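Local coordinates for protein xylan esterase 1 (Thermoanaerobacterium sp. 'JW/SL YS485', PDB 3FCY) that probably removes acetyl groups from acetylated xylan and other acetyl esters as a serine hydrolase of the alpha/beta-hydrolase fold in carbohydrate esterase family 7, at residues A93-K98 with V138-R143. Sequence-based numbering, arbitrary orientation.
Sequences ARIHAK and VAMDVR
Arg-143 crosses Ile-95 obliquely and brings its guanidinium face against Ala-93. With CG anti to the carbonyl carbon (chi1 -61°), the chain starts beside the backbone N and then runs extended to NE, past Ile-95. Arg-143 CG meets Ile-95 CD1 at 3.6 Å, CD passes the same methyl more loosely, and Arg-143 NE comes to 3.4 Å of it. At the tip, Ala-93 CB sits over one face of the guanidinium, about at the centre of the group, 3.4 Å from Arg-143 CZ. The nitrogens look elsewhere for polar partners: NE forms a salt bridge with Asp-183 on helix 176-192, and NH2 bonds to the carbonyl of Val-90. Further along, Ile-95 CG2 touches Met-140 CG, and Ala-97 CB packs on Met-140 CB and Val-138 CG1. Here strand 94-102 pairs antiparallel with strand 136-140, the junction where the antiparallel N-terminal strands of this alpha/beta-hydrolase sheet join its parallel run. Ala-97 and Met-140 form a non-hydrogen-bonded pair; Lys-98 and Ala-139 form the hydrogen-bonded pair beside it, with Lys-98 N to Ala-139 O at 2.8 Å and Ala-139 N to Lys-98 O at 3.0 Å. Beyond Met-140, Asp-141 N still bonds to His-96 O (2.8 Å, nearly straight at 167°). The two side chains lie side by side, and His-96 ND1 donates to Asp-141 OD2 at 2.8 Å in a bent bond (137°) that meets the carboxylate from above its plane. Ser-121 N holds Asp-141 OD1, while His-96 NE2 bonds to Asp-84, leaving the imidazole between two carboxylates, a setting that would be expected to raise its pKa.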
loop_
_atom_site.group_PDB
_atom_site.type_symbol
_atom_site.label_atom_id
_atom_site.label_comp_id
_atom_site.label_asym_id
_atom_site.label_seq_id
_atom_site.Cartn_x
_atom_site.Cartn_y
_atom_site.Cartn_z
ATOM N N ALA A 93 -16.866 38.294 -5.963
ATOM C CA ALA A 93 -15.742 37.650 -5.284
ATOM C C ALA A 93 -14.454 38.469 -5.367
ATOM O O ALA A 93 -14.062 38.926 -6.438
ATOM C CB ALA A 93 -15.511 36.259 -5.864
ATOM N N ARG A 94 -13.799 38.651 -4.226
ATOM C CA ARG A 94 -12.549 39.397 -4.173
ATOM C C ARG A 94 -11.428 38.402 -4.492
ATOM O O ARG A 94 -11.177 37.475 -3.724
ATOM C CB ARG A 94 -12.363 39.987 -2.770
ATOM C CG ARG A 94 -11.379 41.136 -2.688
ATOM C CD ARG A 94 -11.835 42.338 -3.519
ATOM N NE ARG A 94 -10.951 43.482 -3.317
ATOM C CZ ARG A 94 -10.806 44.480 -4.182
ATOM N NH1 ARG A 94 -11.487 44.485 -5.321
ATOM N NH2 ARG A 94 -9.970 45.474 -3.909
ATOM N N ILE A 95 -10.769 38.588 -5.634
ATOM C CA ILE A 95 -9.698 37.692 -6.068
ATOM C C ILE A 95 -8.317 38.232 -5.702
ATOM O O ILE A 95 -8.079 39.442 -5.733
ATOM C CB ILE A 95 -9.745 37.476 -7.601
ATOM C CG1 ILE A 95 -11.176 37.154 -8.043
ATOM C CG2 ILE A 95 -8.805 36.342 -8.002
ATOM C CD1 ILE A 95 -11.770 35.897 -7.411
ATOM N N HIS A 96 -7.403 37.329 -5.363
ATOM C CA HIS A 96 -6.049 37.720 -4.994
ATOM C C HIS A 96 -4.986 37.120 -5.903
ATOM O O HIS A 96 -5.135 36.011 -6.415
ATOM C CB HIS A 96 -5.762 37.331 -3.538
ATOM C CG HIS A 96 -4.320 37.462 -3.148
ATOM N ND1 HIS A 96 -3.399 36.457 -3.354
ATOM C CD2 HIS A 96 -3.640 38.482 -2.573
ATOM C CE1 HIS A 96 -2.214 36.852 -2.921
ATOM N NE2 HIS A 96 -2.334 38.078 -2.442
ATOM N N ALA A 97 -3.913 37.879 -6.101
ATOM C CA ALA A 97 -2.794 37.442 -6.920
ATOM C C ALA A 97 -1.537 38.168 -6.475
ATOM O O ALA A 97 -1.588 39.343 -6.100
ATOM C CB ALA A 97 -3.062 37.739 -8.398
ATOM N N LYS A 98 -0.415 37.455 -6.487
ATOM C CA LYS A 98 0.859 38.067 -6.149
ATOM C C LYS A 98 1.192 38.889 -7.385
ATOM O O LYS A 98 0.836 38.503 -8.496
ATOM C CB LYS A 98 1.943 37.003 -5.924
ATOM C CG LYS A 98 1.894 36.321 -4.560
ATOM C CD LYS A 98 3.033 35.309 -4.419
ATOM C CE LYS A 98 3.193 34.847 -2.977
ATOM N NZ LYS A 98 1.946 34.237 -2.440
ATOM N N VAL A 138 2.827 37.756 -12.324
ATOM C CA VAL A 138 1.591 37.703 -11.550
ATOM C C VAL A 138 1.207 36.241 -11.324
ATOM O O VAL A 138 1.298 35.425 -12.237
ATOM C CB VAL A 138 0.437 38.419 -12.299
ATOM C CG1 VAL A 138 -0.835 38.391 -11.460
ATOM C CG2 VAL A 138 0.832 39.859 -12.612
ATOM N N ALA A 139 0.797 35.915 -10.102
ATOM C CA ALA A 139 0.389 34.552 -9.756
ATOM C C ALA A 139 -0.940 34.633 -9.011
ATOM O O ALA A 139 -0.989 35.070 -7.861
ATOM C CB ALA A 139 1.449 33.891 -8.882
ATOM N N MET A 140 -2.006 34.199 -9.676
ATOM C CA MET A 140 -3.362 34.247 -9.126
ATOM C C MET A 140 -3.730 33.074 -8.222
ATOM O O MET A 140 -3.291 31.942 -8.442
ATOM C CB MET A 140 -4.373 34.310 -10.277
ATOM C CG MET A 140 -5.823 34.524 -9.851
ATOM S SD MET A 140 -6.993 34.202 -11.201
ATOM C CE MET A 140 -7.339 32.454 -10.929
ATOM N N ASP A 141 -4.533 33.358 -7.201
ATOM C CA ASP A 141 -5.012 32.319 -6.296
ATOM C C ASP A 141 -6.409 31.963 -6.782
ATOM O O ASP A 141 -7.206 32.853 -7.096
ATOM C CB ASP A 141 -5.103 32.815 -4.849
ATOM C CG ASP A 141 -3.751 32.901 -4.171
ATOM O OD1 ASP A 141 -2.829 32.158 -4.578
ATOM O OD2 ASP A 141 -3.619 33.696 -3.215
ATOM N N VAL A 142 -6.701 30.668 -6.863
ATOM C CA VAL A 142 -8.016 30.218 -7.299
ATOM C C VAL A 142 -8.999 30.395 -6.144
ATOM O O VAL A 142 -8.639 30.201 -4.982
ATOM C CB VAL A 142 -7.991 28.731 -7.731
ATOM C CG1 VAL A 142 -9.411 28.232 -7.990
ATOM C CG2 VAL A 142 -7.142 28.570 -8.993
ATOM N N ARG A 143 -10.230 30.781 -6.470
ATOM C CA ARG A 143 -11.270 30.973 -5.461
ATOM C C ARG A 143 -11.406 29.768 -4.539
ATOM O O ARG A 143 -11.431 28.630 -4.994
ATOM C CB ARG A 143 -12.629 31.201 -6.127
ATOM C CG ARG A 143 -12.715 32.415 -7.021
ATOM C CD ARG A 143 -14.115 32.560 -7.599
ATOM N NE ARG A 143 -14.214 33.741 -8.446
ATOM C CZ ARG A 143 -15.342 34.391 -8.707
ATOM N NH1 ARG A 143 -16.490 33.972 -8.183
ATOM N NH2 ARG A 143 -15.319 35.468 -9.482
#